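Local coordinates for protein B-agarase (Agarivorans gilvus, PDB 5Z6P) that hydrolyses agarose, probably by cutting beta-glycosidic linkages in the polysaccharide, as a glycoside hydrolase of family 50, at residues A[51-56]-A[77-82]; A[112-117]-A[187-192]. All coordinates share one frame; numbering follows the deposited sequence.

Contacts 1 and 2 sit side by side in the agarase CBM-like domain, their centres about 10 Å apart. Both are antiparallel strand pairs, and they are in series along the chain: 51-56 meets 77-82 before 112-117 meets 187-192. Strands 76-81 and 185-193 are neighbours, so the four strands run across the sheet in the order 51-54, 76-81, 185-193, 109-117. The seam between the contacts is closed by backbone bonds such as Leu190 N to Val79 O and by side-chain bonds, Thr77 OG1 to Ile192 O and Ser78 OG to Glu189 OE2. Strands distant in sequence are thereby knitted into a continuous antiparallel part of this domain.

Contact 1 of 2, residues A[51-56]-A[77-82]; sequences FSFSNV and TSVFIE
Strands 51-54 and 76-81 pair antiparallel in the agarase CBM-like domain, with Ser52 facing Phe80 and Ser54 facing Ser78 as hydrogen-bonded pairs. Between the first two the bonds run both ways: Ser52 N to Phe80 O is 2.9 Å, and Phe80 N to Ser52 O is 2.8 Å. Ser54 and Ser78 repeat the pattern.

Phe51, Phe53, Val79 and Ile81 share one face. The Phe51 ring lies alongside Ile81, whose CG2 covers one ring face while CG1 comes within 3.7 Å of Phe51 CE2; Val79 CG1 meets the same ring at its edge. With CG set beside the backbone N (chi1 -57°), Phe53 brings CE2 to 3.7 Å from Val79 CG1, and CG2 of that valine touches the ring too. Past the strand end, Val56 lays CG2 3.4 Å from Ser78 O.

On the other face Ser52 OG sits 3.4 Å from Phe80 CB, and Ser78 CB lies under the rim of the Phe80 ring. Thr77 OG1 bonds to Ile192 O.

The pair is thus two-sided. Its aromatic and aliphatic face packs against Leu65 and Ile67 of strand 64-69, whereas the opposite face mixes serine hydroxyls with one phenyl ring, and the buried Ser78 hydroxyl is satisfied by the carboxylate of Glu189 from the next strand.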
ATOM      1  N   PHE A  51     -20.395  -4.988 -25.479  1.00 24.27           N
ATOM      2  CA  PHE A  51     -20.129  -3.860 -24.581  1.00 23.44           C
ATOM      3  C   PHE A  51     -21.273  -3.466 -23.654  1.00 21.63           C
ATOM      4  O   PHE A  51     -22.382  -3.245 -24.100  1.00 28.92           O
ATOM      5  CB  PHE A  51     -19.741  -2.630 -25.392  1.00 23.33           C
ATOM      6  CG  PHE A  51     -18.341  -2.670 -25.926  1.00 28.29           C
ATOM      7  CD1 PHE A  51     -18.059  -3.311 -27.112  1.00 22.19           C
ATOM      8  CD2 PHE A  51     -17.316  -2.044 -25.247  1.00 24.62           C
ATOM      9  CE1 PHE A  51     -16.783  -3.342 -27.592  1.00 28.17           C
ATOM     10  CE2 PHE A  51     -16.039  -2.077 -25.733  1.00 25.26           C
ATOM     11  CZ  PHE A  51     -15.771  -2.721 -26.903  1.00 23.64           C
ATOM     12  N   SER A  52     -20.982  -3.359 -22.364  1.00 20.69           N
ATOM     13  CA  SER A  52     -21.897  -2.742 -21.415  1.00 22.65           C
ATOM     14  C   SER A  52     -21.130  -1.843 -20.453  1.00 23.86           C
ATOM     15  O   SER A  52     -19.901  -1.877 -20.404  1.00 24.27           O
ATOM     16  CB  SER A  52     -22.700  -3.792 -20.643  1.00 21.81           C
ATOM     17  OG  SER A  52     -21.872  -4.804 -20.114  1.00 24.53           O
ATOM     18  N   PHE A  53     -21.866  -1.050 -19.685  1.00 20.37           N
ATOM     19  CA  PHE A  53     -21.280   0.027 -18.904  1.00 22.23           C
ATOM     20  C   PHE A  53     -21.945   0.158 -17.550  1.00 21.85           C
ATOM     21  O   PHE A  53     -23.099  -0.204 -17.386  1.00 21.07           O
ATOM     22  CB  PHE A  53     -21.387   1.355 -19.666  1.00 19.91           C
ATOM     23  CG  PHE A  53     -20.736   1.320 -21.029  1.00 20.65           C
ATOM     24  CD1 PHE A  53     -21.430   0.871 -22.139  1.00 15.96           C
ATOM     25  CD2 PHE A  53     -19.423   1.713 -21.188  1.00 17.06           C
ATOM     26  CE1 PHE A  53     -20.821   0.824 -23.372  1.00 21.91           C
ATOM     27  CE2 PHE A  53     -18.815   1.678 -22.423  1.00 17.46           C
ATOM     28  CZ  PHE A  53     -19.510   1.226 -23.514  1.00 19.63           C
ATOM     29  N   SER A  54     -21.188   0.660 -16.587  1.00 21.86           N
ATOM     30  CA  SER A  54     -21.707   1.005 -15.278  1.00 21.00           C
ATOM     31  C   SER A  54     -21.054   2.290 -14.775  1.00 23.41           C
ATOM     32  O   SER A  54     -19.836   2.334 -14.549  1.00 22.51           O
ATOM     33  CB  SER A  54     -21.470  -0.127 -14.288  1.00 22.17           C
ATOM     34  OG  SER A  54     -21.616   0.344 -12.965  1.00 25.35           O
ATOM     35  N   ASN A  55     -21.878   3.320 -14.594  1.00 21.38           N
ATOM     36  CA  ASN A  55     -21.434   4.657 -14.187  1.00 21.82           C
ATOM     37  C   ASN A  55     -20.452   5.222 -15.214  1.00 21.29           C
ATOM     38  O   ASN A  55     -19.543   5.979 -14.891  1.00 20.16           O
ATOM     39  CB  ASN A  55     -20.822   4.635 -12.787  1.00 21.08           C
ATOM     40  CG  ASN A  55     -21.783   4.096 -11.743  1.00 26.46           C
ATOM     41  OD1 ASN A  55     -22.998   4.220 -11.883  1.00 24.78           O
ATOM     42  ND2 ASN A  55     -21.242   3.483 -10.699  1.00 23.63           N
ATOM     43  N   VAL A  56     -20.685   4.835 -16.461  1.00 23.26           N
ATOM     44  CA  VAL A  56     -19.959   5.324 -17.619  1.00 22.85           C
ATOM     45  C   VAL A  56     -20.936   5.713 -18.711  1.00 24.88           C
ATOM     46  O   VAL A  56     -21.732   4.881 -19.150  1.00 24.16           O
ATOM     47  CB  VAL A  56     -18.993   4.261 -18.190  1.00 17.83           C
ATOM     48  CG1 VAL A  56     -18.353   4.774 -19.468  1.00 18.13           C
ATOM     49  CG2 VAL A  56     -17.943   3.904 -17.170  1.00 17.88           C
ATOM     50  N   THR A  77     -16.416   2.670 -11.570  1.00 19.94           N
ATOM     51  CA  THR A  77     -16.906   2.814 -12.937  1.00 19.23           C
ATOM     52  C   THR A  77     -16.235   1.782 -13.815  1.00 19.52           C
ATOM     53  O   THR A  77     -15.052   1.502 -13.649  1.00 18.91           O
ATOM     54  CB  THR A  77     -16.659   4.220 -13.511  1.00 20.30           C
ATOM     55  OG1 THR A  77     -15.271   4.403 -13.826  1.00 22.57           O
ATOM     56  CG2 THR A  77     -17.090   5.260 -12.536  1.00 18.59           C
ATOM     57  N   SER A  78     -16.998   1.213 -14.740  1.00 19.39           N
ATOM     58  CA  SER A  78     -16.520   0.114 -15.571  1.00 20.87           C
ATOM     59  C   SER A  78     -17.070   0.131 -16.983  1.00 18.42           C
ATOM     60  O   SER A  78     -18.223   0.466 -17.226  1.00 20.53           O
ATOM     61  CB  SER A  78     -16.872  -1.242 -14.945  1.00 17.08           C
ATOM     62  OG  SER A  78     -16.581  -1.276 -13.570  1.00 24.84           O
ATOM     63  N   VAL A  79     -16.201  -0.229 -17.907  1.00 20.21           N
ATOM     64  CA  VAL A  79     -16.574  -0.719 -19.213  1.00 17.61           C
ATOM     65  C   VAL A  79     -16.447  -2.252 -19.174  1.00 24.27           C
ATOM     66  O   VAL A  79     -15.404  -2.759 -18.772  1.00 18.98           O
ATOM     67  CB  VAL A  79     -15.666  -0.162 -20.308  1.00 19.47           C
ATOM     68  CG1 VAL A  79     -16.071  -0.732 -21.660  1.00 17.60           C
ATOM     69  CG2 VAL A  79     -15.653   1.374 -20.284  1.00 15.53           C
ATOM     70  N   PHE A  80     -17.506  -2.964 -19.569  1.00 22.76           N
ATOM     71  CA  PHE A  80     -17.525  -4.423 -19.606  1.00 22.44           C
ATOM     72  C   PHE A  80     -17.586  -4.917 -21.041  1.00 24.28           C
ATOM     73  O   PHE A  80     -18.401  -4.451 -21.840  1.00 24.92           O
ATOM     74  CB  PHE A  80     -18.722  -5.008 -18.838  1.00 20.51           C
ATOM     75  CG  PHE A  80     -18.683  -4.772 -17.361  1.00 21.56           C
ATOM     76  CD1 PHE A  80     -17.754  -5.412 -16.565  1.00 23.11           C
ATOM     77  CD2 PHE A  80     -19.610  -3.942 -16.757  1.00 24.73           C
ATOM     78  CE1 PHE A  80     -17.726  -5.198 -15.207  1.00 26.84           C
ATOM     79  CE2 PHE A  80     -19.589  -3.731 -15.397  1.00 25.59           C
ATOM     80  CZ  PHE A  80     -18.652  -4.355 -14.621  1.00 23.31           C
ATOM     81  N   ILE A  81     -16.728  -5.876 -21.353  1.00 22.98           N
ATOM     82  CA  ILE A  81     -16.655  -6.472 -22.679  1.00 24.57           C
ATOM     83  C   ILE A  81     -16.825  -7.971 -22.529  1.00 26.44           C
ATOM     84  O   ILE A  81     -15.924  -8.644 -22.054  1.00 29.78           O
ATOM     85  CB  ILE A  81     -15.305  -6.158 -23.362  1.00 24.05           C
ATOM     86  CG1 ILE A  81     -14.988  -4.662 -23.253  1.00 23.05           C
ATOM     87  CG2 ILE A  81     -15.285  -6.648 -24.808  1.00 24.14           C
ATOM     88  CD1 ILE A  81     -13.653  -4.270 -23.845  1.00 23.83           C
ATOM     89  N   GLU A  82     -17.985  -8.488 -22.907  1.00 26.96           N
ATOM     90  CA  GLU A  82     -18.292  -9.902 -22.720  1.00 28.53           C
ATOM     91  C   GLU A  82     -18.743 -10.542 -24.007  1.00 28.46           C
ATOM     92  O   GLU A  82     -19.779 -10.172 -24.534  1.00 33.25           O
ATOM     93  CB  GLU A  82     -19.394 -10.096 -21.678  1.00 26.75           C
ATOM     94  CG  GLU A  82     -19.029  -9.714 -20.274  1.00 34.53           C
ATOM     95  CD  GLU A  82     -20.128 -10.056 -19.287  1.00 44.05           C
ATOM     96  OE1 GLU A  82     -20.413 -11.259 -19.103  1.00 41.03           O
ATOM     97  OE2 GLU A  82     -20.706  -9.116 -18.698  1.00 49.30           O
TER
HETATM   98  O   HOH W   1     -21.026  -6.655 -21.614  1.00 27.30           O

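Contact 2 of 2, residues A[112-117]-A[187-192]; sequences FINIFD and KIELSI
Asn114 and Glu189 rise next to each other from paired positions on the same face, and a nearly straight hydrogen bond joins Asn114 ND2 to Glu189 OE1 (3.2 Å). The two flat groups are turned 75° apart: OE1 lies in the plane of the amide, yet the amide nitrogen reaches it from above the carboxylate, 65° out of that plane. Ser124 OG takes up Asn114 OD1, so both ends of the amide are held and its rotation is probably fixed. A water accepts a further bond from ND2. Glu189 OE2 is hydrogen-bonded to Ser78 OG of strand 76-81, so both carboxylate oxygens have partners.

The same OE1 also stands at the edge of the Phe116 ring, in its plane and 4.0 Å from CE1. Lys187 runs alongside that ring, its CD 3.9 Å from Phe116 CD1. The lysine chain then bends at chi3 (-76°), leaving NZ above the ring but 5.6 Å from its centroid, at most a weak cation-pi attraction.

On the other face Ile113, Ile115 and Ile188 stand alongside one another: Ile188 CG2 is 4.0 Å from Ile113 CG2, and its CG1 touches Ile115 CG2. Paired backbone bonds hold this alignment, among them Glu189 N to Asn114 O at 2.7 Å.

Along its other edge strand 109-117 pairs antiparallel with strand 122-129. Strand 185-193 pairs likewise with strand 76-81, while Leu190 packs on Leu203 of strand 199-210.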
ATOM      1  N   PHE A 112      -7.652   0.232 -14.794  1.00 19.55           N
ATOM      2  CA  PHE A 112      -7.384  -1.181 -14.609  1.00 20.67           C
ATOM      3  C   PHE A 112      -8.043  -2.007 -15.707  1.00 19.35           C
ATOM      4  O   PHE A 112      -9.188  -1.765 -16.080  1.00 22.53           O
ATOM      5  CB  PHE A 112      -7.870  -1.649 -13.234  1.00 18.50           C
ATOM      6  CG  PHE A 112      -6.977  -1.232 -12.111  1.00 21.17           C
ATOM      7  CD1 PHE A 112      -6.979   0.069 -11.659  1.00 21.35           C
ATOM      8  CD2 PHE A 112      -6.135  -2.143 -11.502  1.00 21.62           C
ATOM      9  CE1 PHE A 112      -6.154   0.459 -10.625  1.00 21.60           C
ATOM     10  CE2 PHE A 112      -5.318  -1.759 -10.481  1.00 19.39           C
ATOM     11  CZ  PHE A 112      -5.327  -0.447 -10.046  1.00 19.03           C
ATOM     12  N   ILE A 113      -7.304  -2.970 -16.227  1.00 19.60           N
ATOM     13  CA  ILE A 113      -7.841  -3.936 -17.173  1.00 18.64           C
ATOM     14  C   ILE A 113      -7.862  -5.269 -16.469  1.00 22.64           C
ATOM     15  O   ILE A 113      -6.810  -5.862 -16.208  1.00 21.59           O
ATOM     16  CB  ILE A 113      -7.002  -4.053 -18.472  1.00 21.94           C
ATOM     17  CG1 ILE A 113      -6.869  -2.700 -19.178  1.00 19.74           C
ATOM     18  CG2 ILE A 113      -7.603  -5.088 -19.403  1.00 22.89           C
ATOM     19  CD1 ILE A 113      -5.498  -2.043 -19.021  1.00 21.77           C
ATOM     20  N   ASN A 114      -9.063  -5.727 -16.145  1.00 21.98           N
ATOM     21  CA  ASN A 114      -9.240  -6.988 -15.458  1.00 22.36           C
ATOM     22  C   ASN A 114      -9.803  -7.996 -16.433  1.00 23.38           C
ATOM     23  O   ASN A 114     -10.872  -7.801 -16.997  1.00 22.34           O
ATOM     24  CB  ASN A 114     -10.152  -6.819 -14.242  1.00 19.35           C
ATOM     25  CG  ASN A 114      -9.669  -5.734 -13.307  1.00 22.88           C
ATOM     26  OD1 ASN A 114      -8.474  -5.556 -13.110  1.00 24.90           O
ATOM     27  ND2 ASN A 114     -10.596  -4.995 -12.732  1.00 24.02           N
ATOM     28  N   ILE A 115      -9.065  -9.072 -16.645  1.00 23.67           N
ATOM     29  CA  ILE A 115      -9.474 -10.106 -17.579  1.00 22.44           C
ATOM     30  C   ILE A 115      -9.806 -11.395 -16.825  1.00 27.39           C
ATOM     31  O   ILE A 115      -8.983 -11.913 -16.071  1.00 27.60           O
ATOM     32  CB  ILE A 115      -8.383 -10.333 -18.611  1.00 23.67           C
ATOM     33  CG1 ILE A 115      -8.001  -8.980 -19.220  1.00 18.92           C
ATOM     34  CG2 ILE A 115      -8.841 -11.312 -19.654  1.00 23.22           C
ATOM     35  CD1 ILE A 115      -6.843  -9.010 -20.144  1.00 22.72           C
ATOM     36  N   PHE A 116     -11.028 -11.887 -17.017  1.00 30.58           N
ATOM     37  CA  PHE A 116     -11.557 -13.017 -16.256  1.00 26.43           C
ATOM     38  C   PHE A 116     -11.698 -14.252 -17.128  1.00 31.23           C
ATOM     39  O   PHE A 116     -12.128 -14.151 -18.269  1.00 32.93           O
ATOM     40  CB  PHE A 116     -12.928 -12.669 -15.657  1.00 29.74           C
ATOM     41  CG  PHE A 116     -12.921 -11.481 -14.738  1.00 24.01           C
ATOM     42  CD1 PHE A 116     -12.998 -10.196 -15.245  1.00 25.92           C
ATOM     43  CD2 PHE A 116     -12.855 -11.651 -13.370  1.00 26.89           C
ATOM     44  CE1 PHE A 116     -12.996  -9.099 -14.408  1.00 24.39           C
ATOM     45  CE2 PHE A 116     -12.854 -10.553 -12.523  1.00 27.16           C
ATOM     46  CZ  PHE A 116     -12.927  -9.278 -13.047  1.00 26.87           C
ATOM     47  N   ASP A 117     -11.355 -15.425 -16.604  1.00 33.49           N
ATOM     48  CA  ASP A 117     -11.619 -16.644 -17.360  1.00 36.89           C
ATOM     49  C   ASP A 117     -12.863 -17.354 -16.824  1.00 33.24           C
ATOM     50  O   ASP A 117     -13.417 -16.954 -15.810  1.00 33.18           O
ATOM     51  CB  ASP A 117     -10.390 -17.577 -17.374  1.00 37.24           C
ATOM     52  CG  ASP A 117     -10.095 -18.242 -16.026  1.00 36.54           C
ATOM     53  OD1 ASP A 117     -10.894 -18.147 -15.070  1.00 37.82           O
ATOM     54  OD2 ASP A 117      -9.028 -18.886 -15.939  1.00 37.61           O
ATOM     55  N   LYS A 187     -14.759 -12.497 -19.841  1.00 29.07           N
ATOM     56  CA  LYS A 187     -15.047 -11.086 -19.625  1.00 27.93           C
ATOM     57  C   LYS A 187     -13.783 -10.242 -19.512  1.00 28.85           C
ATOM     58  O   LYS A 187     -12.793 -10.676 -18.940  1.00 28.60           O
ATOM     59  CB  LYS A 187     -15.883 -10.904 -18.357  1.00 28.50           C
ATOM     60  CG  LYS A 187     -16.218  -9.458 -18.035  1.00 33.33           C
ATOM     61  CD  LYS A 187     -16.593  -9.262 -16.570  1.00 37.39           C
ATOM     62  CE  LYS A 187     -17.997  -9.745 -16.272  1.00 39.82           C
ATOM     63  NZ  LYS A 187     -18.363  -9.447 -14.854  1.00 44.82           N
ATOM     64  N   ILE A 188     -13.828  -9.030 -20.055  1.00 23.10           N
ATOM     65  CA  ILE A 188     -12.808  -8.040 -19.785  1.00 23.21           C
ATOM     66  C   ILE A 188     -13.454  -6.813 -19.151  1.00 25.78           C
ATOM     67  O   ILE A 188     -14.488  -6.345 -19.615  1.00 26.15           O
ATOM     68  CB  ILE A 188     -12.054  -7.652 -21.059  1.00 22.66           C
ATOM     69  CG1 ILE A 188     -11.278  -8.864 -21.584  1.00 23.62           C
ATOM     70  CG2 ILE A 188     -11.112  -6.502 -20.780  1.00 23.35           C
ATOM     71  CD1 ILE A 188     -10.693  -8.687 -22.957  1.00 22.71           C
ATOM     72  N   GLU A 189     -12.861  -6.308 -18.075  1.00 22.89           N
ATOM     73  CA  GLU A 189     -13.363  -5.101 -17.438  1.00 21.89           C
ATOM     74  C   GLU A 189     -12.349  -3.971 -17.445  1.00 21.54           C
ATOM     75  O   GLU A 189     -11.228  -4.110 -16.943  1.00 22.25           O
ATOM     76  CB  GLU A 189     -13.786  -5.383 -16.001  1.00 23.44           C
ATOM     77  CG  GLU A 189     -14.185  -4.124 -15.241  1.00 23.13           C
ATOM     78  CD  GLU A 189     -14.298  -4.351 -13.757  1.00 22.36           C
ATOM     79  OE1 GLU A 189     -13.751  -5.362 -13.278  1.00 25.02           O
ATOM     80  OE2 GLU A 189     -14.936  -3.529 -13.072  1.00 24.96           O
ATOM     81  N   LEU A 190     -12.753  -2.855 -18.040  1.00 20.77           N
ATOM     82  CA  LEU A 190     -11.997  -1.607 -17.987  1.00 17.54           C
ATOM     83  C   LEU A 190     -12.527  -0.762 -16.821  1.00 21.59           C
ATOM     84  O   LEU A 190     -13.611  -0.213 -16.896  1.00 23.42           O
ATOM     85  CB  LEU A 190     -12.107  -0.834 -19.301  1.00 17.03           C
ATOM     86  CG  LEU A 190     -12.063  -1.593 -20.637  1.00 21.13           C
ATOM     87  CD1 LEU A 190     -12.072  -0.640 -21.814  1.00 22.96           C
ATOM     88  CD2 LEU A 190     -10.885  -2.546 -20.755  1.00 24.50           C
ATOM     89  N   SER A 191     -11.747  -0.668 -15.753  1.00 19.47           N
ATOM     90  CA  SER A 191     -12.205  -0.096 -14.496  1.00 20.48           C
ATOM     91  C   SER A 191     -11.473   1.199 -14.180  1.00 20.77           C
ATOM     92  O   SER A 191     -10.243   1.293 -14.287  1.00 19.78           O
ATOM     93  CB  SER A 191     -12.011  -1.111 -13.347  1.00 19.56           C
ATOM     94  OG  SER A 191     -12.034  -0.489 -12.071  1.00 20.39           O
ATOM     95  N   ILE A 192     -12.251   2.205 -13.823  1.00 17.60           N
ATOM     96  CA  ILE A 192     -11.729   3.454 -13.320  1.00 18.31           C
ATOM     97  C   ILE A 192     -12.382   3.649 -11.966  1.00 20.47           C
ATOM     98  O   ILE A 192     -13.610   3.782 -11.876  1.00 22.21           O
ATOM     99  CB  ILE A 192     -12.023   4.626 -14.283  1.00 18.63           C
ATOM    100  CG1 ILE A 192     -11.254   4.437 -15.589  1.00 16.38           C
ATOM    101  CG2 ILE A 192     -11.661   5.956 -13.659  1.00 18.28           C
ATOM    102  CD1 ILE A 192     -11.740   5.337 -16.702  1.00 14.23           C
TER
HETATM  103  O   HOH W   2     -10.388  -2.931 -10.646  1.00 25.21           O